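Local coordinates for amino acid ABC transporter, binding protein (Thermus thermophilus, PDB 3VV5), which serves as the solute-binding component of an amino acid ABC transporter, holding the lysine analogue L-thialysine in its ligand pocket, at residues 36-41 against 73-78; 60-65 against 118-123; 124-129 against 185-190; 141-146 against 162-167; 166-171 against 181-186. All coordinates share one frame; numbering follows the deposited sequence.

Contact 1 of 5, residues 36-41 against 73-78; sequences GEIRIG and LGLKPR
E37, I38 and R39 pair in parallel with K76, P77 and R78, two neighbouring strands of an alpha/beta lobe of this periplasmic binding protein, with helix 61-72 in the connection between them. Over these segments the strand axes are inclined at 31°. The backbone bonds pass back and forth: K76 N gives to G36 O at 2.8 Å, I38 N to K76 O at 2.9 Å, then R78 N to I38 O and I40 N to R78 O. CA-H...O contacts fill the intervals, so that K76 O receives both I38 N-H and, at 3.2 Å, the CA of E37.

Apolar contact centres on I38, which crosses L75: L75 CD1 lies 3.9 Å from I38 CB and equally near I38 CD1, while I38 CG2 sits against L75 CB. I40 and P77 run side by side, I40 CD1 being 3.7 Å from P77 CB. Helix 61-72 packs on I38 and P77 through A70, and I32 of helix 29-35 touches both I38 and L75.

The face of E37, R39, K76 and R78 is charged, with little direct bonding across the contact. E37 and R78 lie alongside each other and point the same way, yet E37 OE2 stays 5.7 Å from R78 NH1, with carboxylate and guanidinium planes 62° apart. The chain of K76 leads away from the partner strand, its CB and CG each lying 3.4 Å from G36 O.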
# COMPACT_ATOMS: atom_id res chain seq x y z
N GLY A 36 -19.39 -4.76 17.87
CA GLY A 36 -19.61 -3.38 17.43
C GLY A 36 -18.36 -2.69 16.93
O GLY A 36 -18.43 -1.56 16.44
N GLU A 37 -17.21 -3.35 17.04
CA GLU A 37 -15.93 -2.76 16.57
C GLU A 37 -15.15 -3.72 15.66
O GLU A 37 -15.17 -4.92 15.87
CB GLU A 37 -15.05 -2.31 17.73
CG GLU A 37 -14.86 -3.35 18.85
CD GLU A 37 -13.41 -3.75 19.07
OE1 GLU A 37 -13.16 -4.98 19.18
OE2 GLU A 37 -12.53 -2.85 19.13
N ILE A 38 -14.48 -3.17 14.65
CA ILE A 38 -13.58 -3.94 13.80
C ILE A 38 -12.15 -3.36 13.91
O ILE A 38 -11.93 -2.14 13.77
CB ILE A 38 -14.09 -3.98 12.33
CG1 ILE A 38 -13.28 -5.01 11.50
CG2 ILE A 38 -14.06 -2.57 11.67
CD1 ILE A 38 -14.01 -5.52 10.30
N ARG A 39 -11.20 -4.25 14.17
CA ARG A 39 -9.80 -3.86 14.29
C ARG A 39 -9.13 -3.95 12.94
O ARG A 39 -9.12 -5.02 12.32
CB ARG A 39 -9.05 -4.78 15.25
CG ARG A 39 -9.71 -5.07 16.61
CD ARG A 39 -8.72 -5.93 17.39
NE ARG A 39 -9.34 -7.04 18.11
CZ ARG A 39 -9.46 -8.29 17.65
NH1 ARG A 39 -10.03 -9.21 18.42
NH2 ARG A 39 -9.02 -8.64 16.43
N ILE A 40 -8.53 -2.84 12.51
CA ILE A 40 -7.95 -2.74 11.17
C ILE A 40 -6.45 -2.48 11.26
O ILE A 40 -6.03 -1.51 11.90
CB ILE A 40 -8.62 -1.60 10.37
CG1 ILE A 40 -10.15 -1.59 10.57
CG2 ILE A 40 -8.25 -1.69 8.87
CD1 ILE A 40 -10.84 -0.41 9.84
N GLY A 41 -5.65 -3.33 10.63
CA GLY A 41 -4.18 -3.17 10.66
C GLY A 41 -3.74 -2.35 9.46
O GLY A 41 -4.26 -2.54 8.35
N LEU A 73 -20.89 -1.36 7.05
CA LEU A 73 -21.13 -2.63 7.76
C LEU A 73 -21.66 -2.46 9.18
O LEU A 73 -21.96 -3.46 9.85
CB LEU A 73 -19.87 -3.49 7.78
CG LEU A 73 -19.35 -3.96 6.44
CD1 LEU A 73 -17.91 -4.50 6.60
CD2 LEU A 73 -20.30 -5.00 5.80
N GLY A 74 -21.79 -1.21 9.63
CA GLY A 74 -22.28 -0.87 10.97
C GLY A 74 -21.29 -1.09 12.11
O GLY A 74 -21.68 -1.46 13.23
N LEU A 75 -20.02 -0.84 11.83
CA LEU A 75 -18.94 -1.15 12.77
C LEU A 75 -18.12 0.07 13.12
O LEU A 75 -17.88 0.91 12.28
CB LEU A 75 -18.00 -2.20 12.17
CG LEU A 75 -18.61 -3.55 11.82
CD1 LEU A 75 -17.68 -4.35 10.88
CD2 LEU A 75 -18.92 -4.30 13.11
N LYS A 76 -17.65 0.13 14.36
CA LYS A 76 -16.73 1.20 14.76
C LYS A 76 -15.32 0.73 14.37
O LYS A 76 -14.91 -0.34 14.76
CB LYS A 76 -16.81 1.43 16.26
CG LYS A 76 -18.21 1.83 16.77
CD LYS A 76 -18.56 3.26 16.34
CE LYS A 76 -20.00 3.62 16.66
NZ LYS A 76 -20.97 2.84 15.81
N PRO A 77 -14.60 1.51 13.55
CA PRO A 77 -13.23 1.07 13.23
C PRO A 77 -12.23 1.38 14.36
O PRO A 77 -12.35 2.43 15.02
CB PRO A 77 -12.90 1.83 11.93
CG PRO A 77 -13.81 3.04 11.94
CD PRO A 77 -15.00 2.73 12.81
N ARG A 78 -11.30 0.47 14.60
CA ARG A 78 -10.19 0.66 15.52
C ARG A 78 -8.92 0.40 14.74
O ARG A 78 -8.69 -0.72 14.31
CB ARG A 78 -10.22 -0.36 16.66
CG ARG A 78 -9.72 0.18 18.00
CD ARG A 78 -8.33 0.85 17.94
NE ARG A 78 -7.82 1.06 19.30
CZ ARG A 78 -7.23 0.11 20.03
NH1 ARG A 78 -7.08 -1.12 19.54
NH2 ARG A 78 -6.81 0.39 21.26

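Contact 2 of 5, residues 60-65 against 118-123; sequences GFEVDL and PHYCTG
A His-carboxylate hydrogen bond in the second shell of the L-thialysine pocket joins H119, in a classic beta bulge, to E62 in the first turn of helix 61-72. H119 NE2 gives to E62 OE2 at 2.7 Å with an N-H...O angle of 162°. The bond uses the anti lone pair of OE2, and the oxygen lies in the imidazole plane; carboxylate and ring are nearly coplanar, 26° apart. The other oxygen, OE1, accepts from S102 OG and N50 ND2, both residues of the ligand pocket, and these bonds together fix the rotation of the carboxylate. So many donors around a buried acid would probably stabilise its ionised form.

In the bulge H119 and Y120 both face V217, and both side chains turn toward the helix. With CG of H119 between its backbone N and carbonyl carbon (chi1 61°), the imidazole is brought to E62. Y120 comes to the same carboxylate edge-on: its CE2 is 3.8 Å from E62 OE2, the two planes being steeply inclined. Its OH bonds S102 OG, and F49 stacks on its ring.

Apolar groups seal the rest. F61 presents its edge to the strand, CE2 lying 3.9 Å from Y120 CD2 and 4.2 Å from H119 O, which itself accepts from Y245 OH. Closest of the apolar approaches is L65 CD1, 3.5 Å from H119 CB and 3.8 Å from CD2 of that same imidazole.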
# COMPACT_ATOMS: atom_id res chain seq x y z
N GLY A 60 -5.41 9.17 4.89
CA GLY A 60 -5.01 8.71 3.57
C GLY A 60 -6.17 8.02 2.87
O GLY A 60 -7.19 7.72 3.48
N PHE A 61 -6.00 7.77 1.57
CA PHE A 61 -7.00 7.06 0.76
C PHE A 61 -7.51 5.77 1.41
O PHE A 61 -8.73 5.51 1.46
CB PHE A 61 -6.40 6.76 -0.61
CG PHE A 61 -7.28 5.97 -1.50
CD1 PHE A 61 -8.45 6.54 -2.02
CD2 PHE A 61 -6.96 4.66 -1.82
CE1 PHE A 61 -9.30 5.80 -2.86
CE2 PHE A 61 -7.80 3.90 -2.65
CZ PHE A 61 -8.97 4.47 -3.17
N GLU A 62 -6.59 4.96 1.94
CA GLU A 62 -6.97 3.66 2.51
C GLU A 62 -7.69 3.77 3.84
O GLU A 62 -8.53 2.93 4.16
CB GLU A 62 -5.76 2.72 2.62
CG GLU A 62 -5.36 2.23 1.26
CD GLU A 62 -4.17 1.29 1.26
OE1 GLU A 62 -3.07 1.68 1.70
OE2 GLU A 62 -4.32 0.17 0.74
N VAL A 63 -7.36 4.80 4.60
CA VAL A 63 -8.03 5.07 5.88
C VAL A 63 -9.46 5.56 5.65
O VAL A 63 -10.41 5.05 6.29
CB VAL A 63 -7.19 6.03 6.74
CG1 VAL A 63 -7.92 6.41 8.04
CG2 VAL A 63 -5.78 5.41 7.06
N ASP A 64 -9.65 6.48 4.70
CA ASP A 64 -11.02 6.91 4.32
C ASP A 64 -11.85 5.74 3.80
O ASP A 64 -13.03 5.60 4.16
CB ASP A 64 -10.97 8.02 3.27
CG ASP A 64 -10.61 9.37 3.87
OD1 ASP A 64 -10.62 9.50 5.12
OD2 ASP A 64 -10.34 10.32 3.10
N LEU A 65 -11.25 4.89 2.98
CA LEU A 65 -11.94 3.71 2.46
C LEU A 65 -12.28 2.72 3.57
O LEU A 65 -13.43 2.24 3.67
CB LEU A 65 -11.10 2.99 1.38
CG LEU A 65 -11.61 2.60 -0.02
CD1 LEU A 65 -10.94 1.29 -0.52
CD2 LEU A 65 -13.12 2.52 -0.23
N PRO A 118 -9.69 -6.28 -5.52
CA PRO A 118 -8.77 -5.15 -5.28
C PRO A 118 -9.49 -3.81 -5.05
O PRO A 118 -10.51 -3.56 -5.67
CB PRO A 118 -7.95 -5.10 -6.58
CG PRO A 118 -8.84 -5.74 -7.62
CD PRO A 118 -9.57 -6.82 -6.88
N HIS A 119 -8.96 -2.99 -4.15
CA HIS A 119 -9.54 -1.66 -3.93
C HIS A 119 -8.82 -0.56 -4.72
O HIS A 119 -9.26 0.60 -4.70
CB HIS A 119 -9.65 -1.30 -2.44
CG HIS A 119 -8.34 -1.27 -1.71
ND1 HIS A 119 -7.69 -2.42 -1.29
CD2 HIS A 119 -7.58 -0.23 -1.27
CE1 HIS A 119 -6.58 -2.09 -0.65
NE2 HIS A 119 -6.51 -0.77 -0.60
N TYR A 120 -7.72 -0.91 -5.40
CA TYR A 120 -7.12 -0.02 -6.41
C TYR A 120 -6.09 -0.75 -7.27
O TYR A 120 -5.68 -1.87 -6.98
CB TYR A 120 -6.54 1.29 -5.84
CG TYR A 120 -5.23 1.22 -5.03
CD1 TYR A 120 -4.00 1.41 -5.65
CD2 TYR A 120 -5.26 1.05 -3.64
CE1 TYR A 120 -2.81 1.39 -4.94
CE2 TYR A 120 -4.06 1.04 -2.90
CZ TYR A 120 -2.84 1.20 -3.56
OH TYR A 120 -1.65 1.20 -2.87
N CYS A 121 -5.71 -0.09 -8.35
CA CYS A 121 -4.72 -0.62 -9.28
C CYS A 121 -3.62 0.40 -9.43
O CYS A 121 -3.86 1.62 -9.35
CB CYS A 121 -5.35 -0.96 -10.62
SG CYS A 121 -5.77 -2.72 -10.80
N THR A 122 -2.41 -0.10 -9.65
CA THR A 122 -1.23 0.74 -9.59
C THR A 122 -0.05 0.03 -10.23
O THR A 122 -0.19 -1.01 -10.86
CB THR A 122 -0.92 1.13 -8.10
OG1 THR A 122 0.08 2.15 -8.04
CG2 THR A 122 -0.45 -0.08 -7.28
N GLY A 123 1.14 0.58 -10.03
CA GLY A 123 2.33 -0.11 -10.48
C GLY A 123 3.54 0.47 -9.83
O GLY A 123 3.46 1.56 -9.22

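Contact 3 of 5, residues 124-129 against 185-190; sequences GVIVSR and TWITDR
The W186 indole takes V127 CG2 obliquely at its six-membered ring, 4.0 Å from CE3, while T188 CG2 lies over the centre of one face and NE1 at the edge turns to D171. T188 directs that methyl to the indole because its OG1 is anti to the backbone N (chi1 -169°), where it bonds D171 OD2. The frame is an antiparallel strand pair in the mixed sheet, its axes at 149°, with helices 171-180 and 190-200 packing on the face of V125, V127, W186 and T188.

Two hydrogen-bonded pairs hold the strands. In one, V125 N gives to T188 O at 2.7 Å, nearly along the C=O axis, and T188 N returns a longer bond to V125 O. In the other, V127 and W186 exchange bonds, W186 N reaching V127 O at 2.8 Å and almost straight (174°).

V125 stands across the start of helix 190-200: its CG1 is 3.7 Å from R190 CB and its CG2 3.6 Å from R190 CA. A glycine in place of V125 would probably open a gap beneath the first turn of that helix, leaving R190 without either methyl contact. D189 caps the same turn through OD2 and V192 N.

The opposite face begins with hydroxyls: S128 OG and T185 OG1 are 2.9 Å apart, and S128 OG also bonds P133 O. Beside them I126 CG2 meets T185 CG2 at 3.8 Å.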
# COMPACT_ATOMS: atom_id res chain seq x y z
N GLY A 124 4.65 -0.25 -9.95
CA GLY A 124 5.94 0.15 -9.37
C GLY A 124 6.74 0.91 -10.39
O GLY A 124 6.74 0.55 -11.55
N VAL A 125 7.41 1.98 -9.96
CA VAL A 125 8.14 2.87 -10.86
C VAL A 125 9.57 3.14 -10.40
O VAL A 125 9.89 3.16 -9.21
CB VAL A 125 7.42 4.26 -11.09
CG1 VAL A 125 6.16 4.12 -11.96
CG2 VAL A 125 7.09 4.96 -9.76
N ILE A 126 10.44 3.36 -11.39
CA ILE A 126 11.80 3.76 -11.13
C ILE A 126 11.76 5.26 -10.90
O ILE A 126 11.18 5.99 -11.69
CB ILE A 126 12.71 3.44 -12.34
CG1 ILE A 126 13.05 1.95 -12.34
CG2 ILE A 126 13.99 4.32 -12.35
CD1 ILE A 126 13.74 1.46 -13.58
N VAL A 127 12.32 5.71 -9.79
CA VAL A 127 12.54 7.14 -9.64
C VAL A 127 13.99 7.45 -9.27
O VAL A 127 14.58 6.82 -8.39
CB VAL A 127 11.41 7.91 -8.81
CG1 VAL A 127 10.41 6.95 -8.10
CG2 VAL A 127 11.92 9.03 -7.95
N SER A 128 14.55 8.42 -9.99
CA SER A 128 15.95 8.78 -9.79
C SER A 128 16.09 10.28 -9.70
O SER A 128 15.11 11.01 -9.80
CB SER A 128 16.82 8.26 -10.96
OG SER A 128 16.62 6.87 -11.19
N ARG A 129 17.32 10.74 -9.49
CA ARG A 129 17.58 12.16 -9.62
C ARG A 129 17.56 12.45 -11.12
O ARG A 129 17.72 11.53 -11.92
CB ARG A 129 18.92 12.55 -8.95
CG ARG A 129 18.92 12.31 -7.42
CD ARG A 129 20.24 12.72 -6.74
NE ARG A 129 21.37 11.90 -7.19
CZ ARG A 129 21.59 10.63 -6.82
NH1 ARG A 129 20.76 10.01 -5.98
NH2 ARG A 129 22.64 9.98 -7.29
N THR A 185 18.62 5.11 -7.25
CA THR A 185 17.26 4.86 -7.71
C THR A 185 16.39 4.36 -6.56
O THR A 185 16.85 3.58 -5.75
CB THR A 185 17.27 3.85 -8.89
OG1 THR A 185 17.77 4.51 -10.07
CG2 THR A 185 15.85 3.30 -9.19
N TRP A 186 15.14 4.82 -6.51
CA TRP A 186 14.15 4.38 -5.55
C TRP A 186 13.03 3.71 -6.34
O TRP A 186 12.54 4.29 -7.32
CB TRP A 186 13.63 5.63 -4.81
CG TRP A 186 12.46 5.48 -3.89
CD1 TRP A 186 12.16 4.43 -3.06
CD2 TRP A 186 11.44 6.47 -3.68
NE1 TRP A 186 11.01 4.73 -2.32
CE2 TRP A 186 10.55 5.97 -2.70
CE3 TRP A 186 11.20 7.74 -4.23
CZ2 TRP A 186 9.43 6.70 -2.27
CZ3 TRP A 186 10.08 8.46 -3.81
CH2 TRP A 186 9.22 7.93 -2.83
N ILE A 187 12.66 2.48 -5.99
CA ILE A 187 11.56 1.82 -6.67
C ILE A 187 10.38 1.83 -5.73
O ILE A 187 10.47 1.33 -4.61
CB ILE A 187 11.87 0.38 -7.15
CG1 ILE A 187 12.99 0.38 -8.20
CG2 ILE A 187 10.61 -0.26 -7.76
CD1 ILE A 187 13.30 -1.01 -8.77
N THR A 188 9.28 2.44 -6.18
CA THR A 188 8.13 2.62 -5.30
C THR A 188 6.87 2.69 -6.12
O THR A 188 6.90 2.53 -7.34
CB THR A 188 8.30 3.92 -4.44
OG1 THR A 188 7.31 3.97 -3.40
CG2 THR A 188 8.21 5.16 -5.30
N ASP A 189 5.76 2.98 -5.45
CA ASP A 189 4.45 3.11 -6.08
C ASP A 189 4.34 4.40 -6.90
O ASP A 189 4.77 5.46 -6.44
CB ASP A 189 3.38 3.08 -4.99
CG ASP A 189 2.00 3.26 -5.53
OD1 ASP A 189 1.31 2.23 -5.80
OD2 ASP A 189 1.60 4.43 -5.67
N ARG A 190 3.69 4.31 -8.07
CA ARG A 190 3.60 5.45 -8.98
C ARG A 190 2.87 6.66 -8.39
O ARG A 190 3.27 7.80 -8.61
CB ARG A 190 2.95 5.03 -10.32
CG ARG A 190 1.53 4.46 -10.19
CD ARG A 190 0.95 4.03 -11.54
NE ARG A 190 0.73 5.18 -12.41
CZ ARG A 190 0.63 5.12 -13.74
NH1 ARG A 190 0.71 3.95 -14.37
NH2 ARG A 190 0.44 6.24 -14.43

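Contact 4 of 5, residues 141-146 against 162-167; sequences GKVVGV and IKEVRT
K142 O is gripped by two successive amides of the other segment: K163 N bonds it at 2.9 Å, bent to 135°, and E164 N adds a weak bond at 3.5 Å. Beyond this turn the strands run parallel. V144 N gives to E164 O at 2.9 Å, R166 N to V144 O at 2.8 Å, and V146 N to R166 O, the acceptors being met nearly head-on.

On one face V143 crosses R166. A bend at chi2 (-106°) folds the arginine back along its strand, so that V143 CG1 lies 4.1 Å above the guanidinium plane, over its centre. R166 NE pairs with E164 OE1 at 2.8 Å, a salt bridge whose hydrogen bond is weak because it is strongly bent. On the other face V146 CG2 packs 3.6 Å from V165 CG1, and V144 and I162 cross at about a right angle, CG2 against CG2.

The two strands belong to a beta-alpha-beta unit, strand 143-147, helix 151-158 and strand 164-168. Helix 151-158 covers the face of V146, V165 and T167 with M153 and A156, while strand 185-189 pairs with strand 143-147 on the flank away from strand 164-168.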
# COMPACT_ATOMS: atom_id res chain seq x y z
N GLY A 141 24.83 -1.95 -12.46
CA GLY A 141 25.94 -1.26 -11.77
C GLY A 141 25.47 -0.17 -10.82
O GLY A 141 26.27 0.61 -10.29
N LYS A 142 24.16 -0.14 -10.56
CA LYS A 142 23.57 0.94 -9.76
C LYS A 142 23.13 0.45 -8.39
O LYS A 142 22.96 -0.75 -8.16
CB LYS A 142 22.42 1.62 -10.52
CG LYS A 142 22.82 2.14 -11.90
CD LYS A 142 23.72 3.36 -11.79
CE LYS A 142 24.30 3.75 -13.14
NZ LYS A 142 24.95 5.10 -13.00
N VAL A 143 22.97 1.40 -7.48
CA VAL A 143 22.51 1.08 -6.12
C VAL A 143 21.02 1.45 -6.06
O VAL A 143 20.65 2.59 -6.30
CB VAL A 143 23.31 1.86 -5.06
CG1 VAL A 143 22.85 1.49 -3.65
CG2 VAL A 143 24.83 1.60 -5.22
N VAL A 144 20.18 0.47 -5.72
CA VAL A 144 18.74 0.69 -5.70
C VAL A 144 18.18 0.59 -4.27
O VAL A 144 18.53 -0.34 -3.53
CB VAL A 144 18.02 -0.29 -6.71
CG1 VAL A 144 16.50 -0.15 -6.66
CG2 VAL A 144 18.49 -0.02 -8.12
N GLY A 145 17.34 1.55 -3.89
CA GLY A 145 16.69 1.55 -2.57
C GLY A 145 15.23 1.12 -2.64
O GLY A 145 14.47 1.66 -3.46
N VAL A 146 14.84 0.17 -1.79
CA VAL A 146 13.44 -0.32 -1.66
C VAL A 146 13.04 -0.58 -0.21
O VAL A 146 13.87 -0.94 0.64
CB VAL A 146 13.23 -1.66 -2.40
CG1 VAL A 146 13.29 -1.45 -3.89
CG2 VAL A 146 14.28 -2.66 -1.97
N ILE A 162 22.14 -5.26 -11.00
CA ILE A 162 22.12 -4.25 -9.95
C ILE A 162 23.25 -4.50 -8.97
O ILE A 162 23.44 -5.62 -8.50
CB ILE A 162 20.76 -4.22 -9.22
CG1 ILE A 162 19.67 -3.68 -10.16
CG2 ILE A 162 20.86 -3.37 -7.93
CD1 ILE A 162 18.25 -3.93 -9.69
N LYS A 163 24.00 -3.45 -8.66
CA LYS A 163 25.19 -3.58 -7.81
C LYS A 163 24.78 -3.91 -6.37
O LYS A 163 25.39 -4.75 -5.71
CB LYS A 163 26.02 -2.30 -7.87
CG LYS A 163 27.25 -2.28 -6.97
CD LYS A 163 28.09 -1.05 -7.28
CE LYS A 163 28.90 -0.59 -6.08
NZ LYS A 163 29.95 -1.59 -5.71
N GLU A 164 23.72 -3.26 -5.89
CA GLU A 164 23.27 -3.46 -4.53
C GLU A 164 21.83 -3.00 -4.36
O GLU A 164 21.42 -1.98 -4.91
CB GLU A 164 24.18 -2.72 -3.55
CG GLU A 164 24.36 -3.45 -2.23
CD GLU A 164 24.93 -2.55 -1.16
OE1 GLU A 164 24.22 -1.60 -0.75
OE2 GLU A 164 26.09 -2.79 -0.74
N VAL A 165 21.08 -3.79 -3.60
CA VAL A 165 19.71 -3.47 -3.23
C VAL A 165 19.66 -3.15 -1.74
O VAL A 165 19.69 -4.05 -0.90
CB VAL A 165 18.72 -4.62 -3.58
CG1 VAL A 165 17.27 -4.19 -3.31
CG2 VAL A 165 18.88 -5.07 -5.03
N ARG A 166 19.60 -1.85 -1.43
CA ARG A 166 19.50 -1.37 -0.06
C ARG A 166 18.05 -1.46 0.39
O ARG A 166 17.16 -0.99 -0.31
CB ARG A 166 19.94 0.09 0.02
CG ARG A 166 21.39 0.37 -0.35
CD ARG A 166 22.23 0.67 0.89
NE ARG A 166 23.64 0.85 0.52
CZ ARG A 166 24.20 2.02 0.19
NH1 ARG A 166 23.48 3.14 0.19
NH2 ARG A 166 25.48 2.06 -0.14
N THR A 167 17.83 -2.03 1.57
CA THR A 167 16.47 -2.23 2.07
C THR A 167 16.16 -1.26 3.22
O THR A 167 17.03 -0.94 4.04
CB THR A 167 16.22 -3.69 2.49
OG1 THR A 167 17.21 -4.08 3.46
CG2 THR A 167 16.31 -4.63 1.28

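Contact 5 of 5, residues 166-171 against 181-186; sequences RTYQRD and GRIDTW
D171 and W186 meet through a buried hydrogen bond: W186 NE1 gives to D171 OD1 at 2.8 Å with an N-H...O angle of 164°. The acceptor lies close to the indole plane, but seen from the aspartate the donor stands above the carboxylate, 46° out of its plane. D171 OD2 lies beside the edge of the benzene part, 3.3 Å from W186 CZ2, and is satisfied by T188 OG1, so each carboxylate oxygen has a donor of its own. A phenylalanine in place of W186 would still fill much of the space but has no N-H, and D171 OD1 would probably be left without its mate, the carboxylate held by T188 OG1 alone of the two partners described and freer to turn.

These residues bracket a beta-alpha-beta crossover: strand 164-168 leads through helix 171-180, closed at G181 by a Schellman motif, into strand 185-189, with strand 143-147 lying between the two strands in the sheet. After the Schellman turn the loop carbonyls find arginine partners. R182 O receives R166 NH1 at 2.9 Å, a weak, bent bond; the stronger partner of R166 is E164, at NE. I183 O accepts from R129 NH1. D184 OD2 takes the backbone N of V143.

I183 fills the interval between these bonds. Its chi1 of 61° sets CG1 between backbone N and carbonyl carbon and leaves CG2 to face the tyrosine, which comes from the opposite direction; R166 NH1 is 4.0 Å from this methyl. Y168 OH bonds D177 OD2, and I183 CG2 lies at the ring edge, 3.4 Å from Y168 OH.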
# COMPACT_ATOMS: atom_id res chain seq x y z
N ARG A 166 19.60 -1.85 -1.43
CA ARG A 166 19.50 -1.37 -0.06
C ARG A 166 18.05 -1.46 0.39
O ARG A 166 17.16 -0.99 -0.31
CB ARG A 166 19.94 0.09 0.02
CG ARG A 166 21.39 0.37 -0.35
CD ARG A 166 22.23 0.67 0.89
NE ARG A 166 23.64 0.85 0.52
CZ ARG A 166 24.20 2.02 0.19
NH1 ARG A 166 23.48 3.14 0.19
NH2 ARG A 166 25.48 2.06 -0.14
N THR A 167 17.83 -2.03 1.57
CA THR A 167 16.47 -2.23 2.07
C THR A 167 16.16 -1.26 3.22
O THR A 167 17.03 -0.94 4.04
CB THR A 167 16.22 -3.69 2.49
OG1 THR A 167 17.21 -4.08 3.46
CG2 THR A 167 16.31 -4.63 1.28
N TYR A 168 14.92 -0.79 3.28
CA TYR A 168 14.52 0.22 4.26
C TYR A 168 13.28 -0.25 5.00
O TYR A 168 12.43 -0.92 4.42
CB TYR A 168 14.27 1.59 3.59
CG TYR A 168 15.52 2.17 2.94
CD1 TYR A 168 15.97 1.72 1.70
CD2 TYR A 168 16.26 3.15 3.59
CE1 TYR A 168 17.14 2.22 1.13
CE2 TYR A 168 17.43 3.67 3.03
CZ TYR A 168 17.86 3.20 1.80
OH TYR A 168 19.01 3.72 1.26
N GLN A 169 13.18 0.10 6.29
CA GLN A 169 11.98 -0.24 7.05
C GLN A 169 10.78 0.53 6.53
O GLN A 169 9.69 -0.01 6.42
CB GLN A 169 12.17 0.04 8.54
CG GLN A 169 10.96 -0.40 9.38
CD GLN A 169 11.29 -0.67 10.83
OE1 GLN A 169 12.25 -0.11 11.37
NE2 GLN A 169 10.50 -1.52 11.47
N ARG A 170 11.00 1.80 6.21
CA ARG A 170 9.94 2.67 5.75
C ARG A 170 10.31 3.28 4.41
O ARG A 170 11.43 3.77 4.21
CB ARG A 170 9.60 3.76 6.79
CG ARG A 170 8.99 3.20 8.10
CD ARG A 170 8.85 4.26 9.19
NE ARG A 170 10.14 4.63 9.76
CZ ARG A 170 10.76 3.97 10.73
NH1 ARG A 170 11.95 4.38 11.16
NH2 ARG A 170 10.21 2.88 11.27
N ASP A 171 9.34 3.26 3.51
CA ASP A 171 9.54 3.76 2.16
C ASP A 171 10.08 5.20 2.11
O ASP A 171 10.97 5.49 1.28
CB ASP A 171 8.26 3.58 1.34
CG ASP A 171 8.49 3.69 -0.15
OD1 ASP A 171 9.44 3.08 -0.68
OD2 ASP A 171 7.70 4.38 -0.79
N GLY A 181 21.75 11.22 -2.28
CA GLY A 181 22.71 10.69 -3.24
C GLY A 181 23.35 9.40 -2.76
O GLY A 181 24.37 8.98 -3.32
N ARG A 182 22.76 8.78 -1.74
CA ARG A 182 23.30 7.53 -1.21
C ARG A 182 22.75 6.29 -1.93
O ARG A 182 23.28 5.18 -1.81
CB ARG A 182 23.11 7.46 0.31
CG ARG A 182 23.32 8.82 0.99
CD ARG A 182 24.31 8.78 2.15
NE ARG A 182 23.75 8.14 3.34
CZ ARG A 182 23.19 8.79 4.36
NH1 ARG A 182 23.08 10.12 4.35
NH2 ARG A 182 22.72 8.10 5.39
N ILE A 183 21.70 6.50 -2.72
CA ILE A 183 21.27 5.48 -3.68
C ILE A 183 21.04 6.17 -5.01
O ILE A 183 20.82 7.38 -5.06
CB ILE A 183 20.00 4.73 -3.23
CG1 ILE A 183 18.82 5.71 -3.08
CG2 ILE A 183 20.22 3.98 -1.89
CD1 ILE A 183 17.51 5.03 -2.77
N ASP A 184 21.09 5.40 -6.09
CA ASP A 184 20.88 5.94 -7.44
C ASP A 184 19.41 6.00 -7.83
O ASP A 184 19.01 6.84 -8.65
CB ASP A 184 21.59 5.06 -8.46
CG ASP A 184 23.10 5.19 -8.39
OD1 ASP A 184 23.62 6.29 -8.69
OD2 ASP A 184 23.76 4.18 -8.06
N THR A 185 18.62 5.11 -7.25
CA THR A 185 17.26 4.86 -7.71
C THR A 185 16.39 4.36 -6.56
O THR A 185 16.85 3.58 -5.75
CB THR A 185 17.27 3.85 -8.89
OG1 THR A 185 17.77 4.51 -10.07
CG2 THR A 185 15.85 3.30 -9.19
N TRP A 186 15.14 4.82 -6.51
CA TRP A 186 14.15 4.38 -5.55
C TRP A 186 13.03 3.71 -6.34
O TRP A 186 12.54 4.29 -7.32
CB TRP A 186 13.63 5.63 -4.81
CG TRP A 186 12.46 5.48 -3.89
CD1 TRP A 186 12.16 4.43 -3.06
CD2 TRP A 186 11.44 6.47 -3.68
NE1 TRP A 186 11.01 4.73 -2.32
CE2 TRP A 186 10.55 5.97 -2.70
CE3 TRP A 186 11.20 7.74 -4.23
CZ2 TRP A 186 9.43 6.70 -2.27
CZ3 TRP A 186 10.08 8.46 -3.81
CH2 TRP A 186 9.22 7.93 -2.83

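Overall arrangement
Contacts 2 and 3 are buried, while contacts 1, 4 and 5 are partly exposed. Contacts 1 and 4 are parallel strand pairs on opposite sides of the chain's centre, their centres about 40 Å apart, each with charged side chains on one face and mainly apolar ones on the other. Contact 3 is the antiparallel counterpart, mostly apolar, and continues strand 120-129 from contact 2, where T122 OG1 reaches D189 OD1. Contact 2 alone is a helix-to-strand meeting, and its polar chemistry belongs to the ligand surroundings. Contacts 3 and 4 are joined directly where strand 185-189 pairs with strand 143-147, and contact 5, sharing residues with both, adds side-chain bonds across that junction.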